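Local coordinates for protein 3-methylaspartate ammonia-lyase (Citrobacter amalonaticus, PDB 1KKO) that catalyses the reversible, magnesium-dependent anti elimination of ammonia from L-threo-3-methylaspartate to give mesaconate, using an enolase-superfamily fold, at residues 95-98 against 99-103. Numbering follows the deposited sequence.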
loop_
_atom_site.group_PDB
_atom_site.type_symbol
_atom_site.label_atom_id
_atom_site.label_comp_id
_atom_site.label_asym_id
_atom_site.label_seq_id
_atom_site.Cartn_x
_atom_site.Cartn_y
_atom_site.Cartn_z
ATOM N N ASP A 95 -19.285 7.440 21.785
ATOM C CA ASP A 95 -20.167 8.214 22.660
ATOM C C ASP A 95 -20.979 9.277 21.932
ATOM O O ASP A 95 -22.188 9.415 22.156
ATOM C CB ASP A 95 -19.341 8.936 23.725
ATOM C CG ASP A 95 -18.744 8.000 24.755
ATOM O OD1 ASP A 95 -19.113 6.809 24.780
ATOM O OD2 ASP A 95 -17.889 8.390 25.579
ATOM N N HIS A 96 -20.314 10.042 21.071
ATOM C CA HIS A 96 -20.922 11.227 20.487
ATOM C C HIS A 96 -21.398 11.085 19.059
ATOM O O HIS A 96 -22.246 11.848 18.617
ATOM C CB HIS A 96 -19.912 12.371 20.492
ATOM C CG HIS A 96 -19.487 12.804 21.855
ATOM N ND1 HIS A 96 -18.166 12.863 22.242
ATOM C CD2 HIS A 96 -20.208 13.229 22.920
ATOM C CE1 HIS A 96 -18.095 13.288 23.490
ATOM N NE2 HIS A 96 -19.320 13.519 23.924
ATOM N N ILE A 97 -20.826 10.148 18.311
ATOM C CA ILE A 97 -21.138 10.065 16.899
ATOM C C ILE A 97 -21.960 8.841 16.520
ATOM O O ILE A 97 -22.845 8.937 15.682
ATOM C CB ILE A 97 -19.826 10.166 16.084
ATOM C CG1 ILE A 97 -19.094 11.480 16.408
ATOM C CG2 ILE A 97 -20.112 10.050 14.594
ATOM C CD1 ILE A 97 -19.912 12.761 16.145
ATOM N N LYS A 98 -21.672 7.699 17.130
ATOM C CA LYS A 98 -22.452 6.499 16.849
ATOM C C LYS A 98 -23.979 6.740 16.898
ATOM O O LYS A 98 -24.684 6.335 15.984
ATOM C CB LYS A 98 -22.039 5.363 17.781
ATOM C CG LYS A 98 -22.780 4.057 17.529
ATOM C CD LYS A 98 -22.335 2.911 18.446
ATOM C CE LYS A 98 -21.264 3.297 19.435
ATOM N NZ LYS A 98 -20.276 2.196 19.590
ATOM N N PRO A 99 -24.508 7.389 17.940
ATOM C CA PRO A 99 -25.959 7.638 17.995
ATOM C C PRO A 99 -26.492 8.567 16.913
ATOM O O PRO A 99 -27.688 8.579 16.621
ATOM C CB PRO A 99 -26.156 8.277 19.366
ATOM C CG PRO A 99 -24.997 7.867 20.148
ATOM C CD PRO A 99 -23.837 7.854 19.164
ATOM N N LEU A 100 -25.615 9.373 16.331
ATOM C CA LEU A 100 -26.015 10.254 15.254
ATOM C C LEU A 100 -26.004 9.535 13.917
ATOM O O LEU A 100 -26.568 10.017 12.936
ATOM C CB LEU A 100 -25.109 11.483 15.202
ATOM C CG LEU A 100 -25.174 12.358 16.454
ATOM C CD1 LEU A 100 -24.133 13.469 16.430
ATOM C CD2 LEU A 100 -26.555 12.942 16.595
ATOM N N LEU A 101 -25.342 8.380 13.869
ATOM C CA LEU A 101 -25.267 7.598 12.639
ATOM C C LEU A 101 -26.309 6.493 12.580
ATOM O O LEU A 101 -26.929 6.274 11.543
ATOM C CB LEU A 101 -23.881 6.965 12.505
ATOM C CG LEU A 101 -22.748 7.934 12.178
ATOM C CD1 LEU A 101 -21.419 7.257 12.436
ATOM C CD2 LEU A 101 -22.854 8.420 10.750
ATOM N N GLU A 102 -26.488 5.787 13.688
ATOM C CA GLU A 102 -27.416 4.666 13.682
ATOM C C GLU A 102 -28.833 5.208 13.466
ATOM O O GLU A 102 -29.243 6.192 14.087
ATOM C CB GLU A 102 -27.259 3.827 14.946
ATOM C CG GLU A 102 -25.879 3.178 14.963
ATOM C CD GLU A 102 -25.618 2.247 16.122
ATOM O OE1 GLU A 102 -24.649 1.452 16.012
ATOM O OE2 GLU A 102 -26.346 2.297 17.143
ATOM N N GLY A 103 -29.544 4.596 12.534
ATOM C CA GLY A 103 -30.893 5.020 12.191
ATOM C C GLY A 103 -30.947 6.122 11.154
ATOM O O GLY A 103 -32.020 6.493 10.684
#
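The carbonyl oxygen of Lys98 accepts two backbone bonds at the C-terminal end of helix 86-101. Glu102 N reaches Lys98 O at 3.0 Å in a nearly straight bond, with an N-H...O angle of 168°. Leu101 N comes to the same oxygen from above the carbonyl plane, also at 3.0 Å but more bent. One residue earlier, Ile97 O takes Leu100 N at 2.9 Å and, weakly, Leu101 N, so i+3 and i+4 bonds are mixed in the last turn. Pro99 has no N-H to give to the preceding turn, and its ring presses CD to 3.4 Å from Lys98 CB; the helix is kinked here. On the buried side the side chains of Leu101 and Ile97 cross, with Leu101 CD1 3.8 Å from Ile97 CG2. That methyl stands anti to the backbone N, which turns it toward the following turn, while Ile97 CD1 meets Leu100 CD1 more loosely. Phe8 of strand 3-18, Phe116 of helix 110-118 and Leu134 of helix 128-146 all touch both Ile97 and Leu101, packing the helix end within the N-terminal region. On another side Lys98 and Glu102 run alongside each other, pointing the same way, with Lys98 CG 3.5 Å from Glu102 OE1. The lysine chain leaves extended, then bends sharply at a nearly eclipsed chi3 (1°) and again at chi4, carrying NZ to Asn94 OD1, while Glu102 OE1 is taken by Ala6 N. Glu102 leaves helical geometry, and Gly103, at a positive phi of 86°, pairs through its backbone with Ile3. Lys98 NZ and Glu102 OE1 remain 5.7 Å apart, so their opposite charges probably attract only at a distance; backbone bonds close the helix end, while apolar side chains and the bonds to Ala6 and Ile3 tie it to its surroundings.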